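Local coordinates for VP1 (Merkel cell polyomavirus, PDB 4FMI), which forms the pentameric building units of the icosahedral viral capsid and, as the major coat protein, takes part in attachment to host cells, at residues L12-G17 with R283-K288; I125-V130 with G260-T265. One frame throughout, in Å; residues are numbered along the deposited sequence.

Contact 1 (L12-G17 with R283-K288); sequences LSVVTG and RKRWVK
Three backbone hydrogen bonds stitch V15, S13 and L12 to the strand that runs antiparallel to them. V15 N gives to K284 O at 2.8 Å, W286 N to S13 O, and L12 N to W286 O, while V14 and R285 form the non-hydrogen-bonded pair between them. Where the first segment leaves regular pairing, a water donates to both V15 O and K284 O and carries the link one step further. A side chain adds a fourth direct bond: R285, bent at chi2 and chi3 (82° and 81°), curls back so that NH1 meets L12 O at 2.8 Å, close to its guanidinium plane. Side-chain contacts over flat groups fill in around this ladder. V14 CG2 lies over the guanidinium centres of both arginines, 3.7 Å from R283 CZ and 3.8 Å from R285 CZ. Turned the other way, V15 CG2 sits over the indole of W286, 3.7 Å from the centroid of the five-membered ring, a CH-pi contact displaced toward the rim. Strand 269-287 lies between strand 11-28 and strand 89-101 in the antiparallel sheet, and E93 of the latter forms salt bridges with R283 and R285, probably offsetting part of their positive charge.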
loop_
_atom_site.group_PDB
_atom_site.type_symbol
_atom_site.label_atom_id
_atom_site.label_comp_id
_atom_site.label_asym_id
_atom_site.label_seq_id
_atom_site.Cartn_x
_atom_site.Cartn_y
_atom_site.Cartn_z
ATOM N N LEU B 12 14.549 38.882 0.643
ATOM C CA LEU B 12 15.750 39.186 -0.126
ATOM C C LEU B 12 16.688 37.976 -0.123
ATOM O O LEU B 12 16.228 36.841 -0.006
ATOM C CB LEU B 12 16.427 40.453 0.414
ATOM C CG LEU B 12 15.508 41.663 0.635
ATOM C CD1 LEU B 12 16.249 42.769 1.358
ATOM C CD2 LEU B 12 14.896 42.180 -0.675
ATOM N N SER B 13 17.991 38.223 -0.239
ATOM C CA SER B 13 18.983 37.169 -0.437
ATOM C C SER B 13 19.333 36.417 0.845
ATOM O O SER B 13 19.226 36.954 1.949
ATOM C CB SER B 13 20.253 37.765 -1.050
ATOM O OG SER B 13 20.705 38.882 -0.293
ATOM N N VAL B 14 19.754 35.169 0.683
ATOM C CA VAL B 14 20.253 34.367 1.787
ATOM C C VAL B 14 21.527 35.020 2.299
ATOM O O VAL B 14 22.350 35.482 1.508
ATOM C CB VAL B 14 20.536 32.899 1.339
ATOM C CG1 VAL B 14 21.102 32.081 2.473
ATOM C CG2 VAL B 14 19.268 32.231 0.802
ATOM N N VAL B 15 21.685 35.079 3.617
ATOM C CA VAL B 15 22.894 35.657 4.206
ATOM C C VAL B 15 24.103 34.751 3.968
ATOM O O VAL B 15 24.077 33.563 4.274
ATOM C CB VAL B 15 22.729 35.955 5.719
ATOM C CG1 VAL B 15 24.021 36.521 6.314
ATOM C CG2 VAL B 15 21.570 36.915 5.951
ATOM N N THR B 16 25.153 35.328 3.396
ATOM C CA THR B 16 26.411 34.619 3.209
ATOM C C THR B 16 27.321 34.952 4.382
ATOM O O THR B 16 27.414 36.110 4.797
ATOM C CB THR B 16 27.091 35.015 1.886
ATOM O OG1 THR B 16 27.438 36.405 1.926
ATOM C CG2 THR B 16 26.160 34.755 0.692
ATOM N N GLY B 17 27.975 33.936 4.930
ATOM C CA GLY B 17 28.893 34.159 6.038
ATOM C C GLY B 17 29.239 32.929 6.846
ATOM O O GLY B 17 28.976 31.794 6.430
ATOM N N ARG B 283 18.701 28.751 8.221
ATOM C CA ARG B 283 19.704 29.686 7.718
ATOM C C ARG B 283 19.239 31.143 7.890
ATOM O O ARG B 283 18.044 31.413 8.080
ATOM C CB ARG B 283 20.025 29.392 6.250
ATOM C CG ARG B 283 18.934 29.788 5.277
ATOM C CD ARG B 283 19.200 29.243 3.902
ATOM N NE ARG B 283 18.049 29.442 3.029
ATOM C CZ ARG B 283 17.908 28.898 1.824
ATOM N NH1 ARG B 283 18.857 28.119 1.313
ATOM N NH2 ARG B 283 16.813 29.142 1.121
ATOM N N LYS B 284 20.184 32.072 7.826
ATOM C CA LYS B 284 19.873 33.491 7.945
ATOM C C LYS B 284 19.417 34.060 6.602
ATOM O O LYS B 284 20.036 33.810 5.564
ATOM C CB LYS B 284 21.078 34.265 8.484
ATOM C CG LYS B 284 21.649 33.730 9.791
ATOM C CD LYS B 284 22.871 34.523 10.232
ATOM C CE LYS B 284 23.438 33.995 11.543
ATOM N NZ LYS B 284 24.543 34.829 12.081
ATOM N N ARG B 285 18.329 34.821 6.633
ATOM C CA ARG B 285 17.756 35.402 5.424
ATOM C C ARG B 285 17.458 36.891 5.591
ATOM O O ARG B 285 16.823 37.292 6.559
ATOM C CB ARG B 285 16.477 34.650 5.043
ATOM C CG ARG B 285 15.677 35.279 3.912
ATOM C CD ARG B 285 16.227 34.901 2.546
ATOM N NE ARG B 285 15.764 33.583 2.122
ATOM C CZ ARG B 285 15.595 33.216 0.857
ATOM N NH1 ARG B 285 15.837 34.069 -0.129
ATOM N NH2 ARG B 285 15.170 31.992 0.578
ATOM N N TRP B 286 17.920 37.699 4.640
ATOM C CA TRP B 286 17.572 39.124 4.574
ATOM C C TRP B 286 16.129 39.290 4.122
ATOM O O TRP B 286 15.713 38.669 3.132
ATOM C CB TRP B 286 18.482 39.870 3.587
ATOM C CG TRP B 286 19.890 40.070 4.059
ATOM C CD1 TRP B 286 21.006 39.458 3.579
ATOM C CD2 TRP B 286 20.327 40.944 5.102
ATOM N NE1 TRP B 286 22.115 39.892 4.259
ATOM C CE2 TRP B 286 21.726 40.805 5.202
ATOM C CE3 TRP B 286 19.671 41.830 5.971
ATOM C CZ2 TRP B 286 22.489 41.525 6.127
ATOM C CZ3 TRP B 286 20.432 42.544 6.897
ATOM C CH2 TRP B 286 21.823 42.381 6.968
ATOM N N VAL B 287 15.374 40.115 4.859
ATOM C CA VAL B 287 13.983 40.445 4.527
ATOM C C VAL B 287 13.724 41.947 4.648
ATOM O O VAL B 287 14.261 42.610 5.535
ATOM C CB VAL B 287 12.938 39.685 5.405
ATOM C CG1 VAL B 287 13.136 38.175 5.325
ATOM C CG2 VAL B 287 12.981 40.166 6.849
ATOM N N LYS B 288 12.887 42.460 3.754
ATOM C CA LYS B 288 12.568 43.880 3.688
ATOM C C LYS B 288 11.294 44.162 4.473
ATOM O O LYS B 288 10.288 43.477 4.288
ATOM C CB LYS B 288 12.414 44.298 2.218
ATOM C CG LYS B 288 11.766 45.659 1.963
ATOM C CD LYS B 288 12.747 46.815 2.088
ATOM C CE LYS B 288 12.063 48.132 1.753
ATOM N NZ LYS B 288 13.005 49.273 1.902
HETATM O O HOH W 1 22.337 31.932 5.301
#

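Contact 2 (I125-V130 with G260-T265); sequences IPVSGV and GFLFKT
F261 and F263 of the strand, followed by V127 of the loop, bury the most surface here; the two rings lie toward different ends of the loop 125-130, with S128 near both. The ring of F261 leans obliquely against V130, whose CG2 lies 3.7 Å from F261 CE2. Its backbone is held as well: F261 N gives a nearly straight hydrogen bond (173°) to S128 O at 2.8 Å. F261 O, in turn, receives a CA-H...O contact from V127 CA at 3.2 Å, and both V127 methyl groups lie near the same oxygen.

F263 takes I125 over one ring face, in a CH-pi contact with CG2 4.2 Å from the ring centroid. The I125 methyl CG2 reaches that face because it stands opposite the backbone N across the CA-CB bond. S128 OG approaches F263 CE1 obliquely at 3.7 Å, but its own hydrogen bond goes back to P126 O at 2.7 Å, a short link within the loop that satisfies the hydroxyl proton. A water joins the two backbones, donating to I125 O and F261 O and accepting from F263 N.

V127 O bonds to T218 of a second subunit, and F261 and F263 pack on V110 and H119 of a third. Such interlocking of a loop and a strand end between adjoining copies is consistent with the pentameric assembly of VP1, whose subunits have the antiparallel jelly-roll fold of polyomavirus coat proteins.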
loop_
_atom_site.group_PDB
_atom_site.type_symbol
_atom_site.label_atom_id
_atom_site.label_comp_id
_atom_site.label_asym_id
_atom_site.label_seq_id
_atom_site.Cartn_x
_atom_site.Cartn_y
_atom_site.Cartn_z
ATOM N N ILE B 125 -4.120 -8.263 22.307
ATOM C CA ILE B 125 -4.320 -7.482 21.086
ATOM C C ILE B 125 -3.323 -6.317 21.108
ATOM O O ILE B 125 -3.337 -5.497 22.045
ATOM C CB ILE B 125 -5.766 -6.957 20.925
ATOM C CG1 ILE B 125 -6.774 -8.104 21.067
ATOM C CG2 ILE B 125 -5.932 -6.255 19.569
ATOM C CD1 ILE B 125 -8.221 -7.673 21.041
ATOM N N PRO B 126 -2.429 -6.268 20.101
ATOM C CA PRO B 126 -1.431 -5.210 20.038
ATOM C C PRO B 126 -2.060 -3.832 19.872
ATOM O O PRO B 126 -3.144 -3.709 19.291
ATOM C CB PRO B 126 -0.606 -5.571 18.791
ATOM C CG PRO B 126 -1.425 -6.522 18.030
ATOM C CD PRO B 126 -2.275 -7.245 19.004
ATOM N N VAL B 127 -1.389 -2.811 20.385
ATOM C CA VAL B 127 -1.813 -1.432 20.158
ATOM C C VAL B 127 -2.013 -1.273 18.651
ATOM O O VAL B 127 -1.080 -1.476 17.863
ATOM C CB VAL B 127 -0.785 -0.411 20.708
ATOM C CG1 VAL B 127 -1.138 1.020 20.283
ATOM C CG2 VAL B 127 -0.685 -0.515 22.243
ATOM N N SER B 128 -3.248 -0.946 18.269
ATOM C CA SER B 128 -3.682 -0.949 16.876
ATOM C C SER B 128 -4.972 -0.151 16.762
ATOM O O SER B 128 -5.516 0.284 17.773
ATOM C CB SER B 128 -3.905 -2.393 16.400
ATOM O OG SER B 128 -4.787 -3.082 17.279
ATOM N N GLY B 129 -5.445 0.059 15.532
ATOM C CA GLY B 129 -6.657 0.841 15.289
ATOM C C GLY B 129 -6.393 2.275 14.849
ATOM O O GLY B 129 -5.543 2.518 13.992
ATOM N N VAL B 130 -7.125 3.227 15.435
ATOM C CA VAL B 130 -7.067 4.617 14.993
ATOM C C VAL B 130 -5.665 5.203 15.135
ATOM O O VAL B 130 -5.061 5.171 16.214
ATOM C CB VAL B 130 -8.091 5.523 15.718
ATOM C CG1 VAL B 130 -7.972 6.961 15.221
ATOM C CG2 VAL B 130 -9.513 5.025 15.500
ATOM N N GLY B 260 -2.818 4.216 18.234
ATOM C CA GLY B 260 -3.805 3.145 18.375
ATOM C C GLY B 260 -4.385 2.995 19.766
ATOM O O GLY B 260 -4.148 3.833 20.647
ATOM N N PHE B 261 -5.156 1.924 19.953
ATOM C CA PHE B 261 -5.867 1.652 21.205
ATOM C C PHE B 261 -5.067 0.670 22.064
ATOM O O PHE B 261 -4.493 -0.289 21.543
ATOM C CB PHE B 261 -7.246 1.025 20.932
ATOM C CG PHE B 261 -8.233 1.927 20.206
ATOM C CD1 PHE B 261 -8.846 2.997 20.862
ATOM C CD2 PHE B 261 -8.592 1.665 18.883
ATOM C CE1 PHE B 261 -9.780 3.818 20.195
ATOM C CE2 PHE B 261 -9.522 2.471 18.212
ATOM C CZ PHE B 261 -10.109 3.551 18.870
ATOM N N LEU B 262 -5.030 0.907 23.372
ATOM C CA LEU B 262 -4.703 -0.156 24.305
ATOM C C LEU B 262 -6.016 -0.892 24.600
ATOM O O LEU B 262 -6.956 -0.290 25.132
ATOM C CB LEU B 262 -4.093 0.404 25.583
ATOM C CG LEU B 262 -3.658 -0.624 26.636
ATOM C CD1 LEU B 262 -2.481 -1.481 26.166
ATOM C CD2 LEU B 262 -3.337 0.057 27.951
ATOM N N PHE B 263 -6.082 -2.170 24.222
ATOM C CA PHE B 263 -7.274 -2.996 24.462
ATOM C C PHE B 263 -7.183 -3.664 25.823
ATOM O O PHE B 263 -6.308 -4.504 26.061
ATOM C CB PHE B 263 -7.441 -4.059 23.376
ATOM C CG PHE B 263 -7.864 -3.502 22.034
ATOM C CD1 PHE B 263 -6.924 -2.959 21.161
ATOM C CD2 PHE B 263 -9.202 -3.528 21.649
ATOM C CE1 PHE B 263 -7.314 -2.441 19.925
ATOM C CE2 PHE B 263 -9.603 -3.016 20.413
ATOM C CZ PHE B 263 -8.653 -2.471 19.549
ATOM N N LYS B 264 -8.097 -3.292 26.713
ATOM C CA LYS B 264 -8.095 -3.818 28.080
ATOM C C LYS B 264 -9.030 -5.021 28.194
ATOM O O LYS B 264 -9.967 -5.148 27.410
ATOM C CB LYS B 264 -8.472 -2.714 29.069
ATOM C CG LYS B 264 -7.622 -1.456 28.915
ATOM C CD LYS B 264 -8.113 -0.337 29.803
ATOM C CE LYS B 264 -7.351 0.949 29.537
ATOM N NZ LYS B 264 -7.644 1.972 30.591
ATOM N N THR B 265 -8.748 -5.890 29.168
ATOM C CA THR B 265 -9.440 -7.174 29.365
ATOM C C THR B 265 -10.968 -7.071 29.420
ATOM O O THR B 265 -11.670 -7.916 28.866
ATOM C CB THR B 265 -8.955 -7.871 30.677
ATOM O OG1 THR B 265 -7.522 -7.887 30.713
ATOM C CG2 THR B 265 -9.493 -9.302 30.781
HETATM O O HOH W 2 -3.778 -3.063 22.752
#

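Contacts 1 and 2 illustrate how one antiparallel framework can serve two settings. Their centres lie 49 Å apart, on opposite sides of the chain's centre, and their nearest atoms are about 34 Å from each other, so they do not touch. The connection runs through the sheet: strand 250-263, which supplies one side of contact 2, is followed in sequence by strand 269-287, which supplies one side of contact 1, and the two are paired neighbours. Contact 1 joins the two ends of the modelled chain near the surface, with no other subunit of the assembly touching its segments, whereas contact 2 is buried and meets two further copies of VP1.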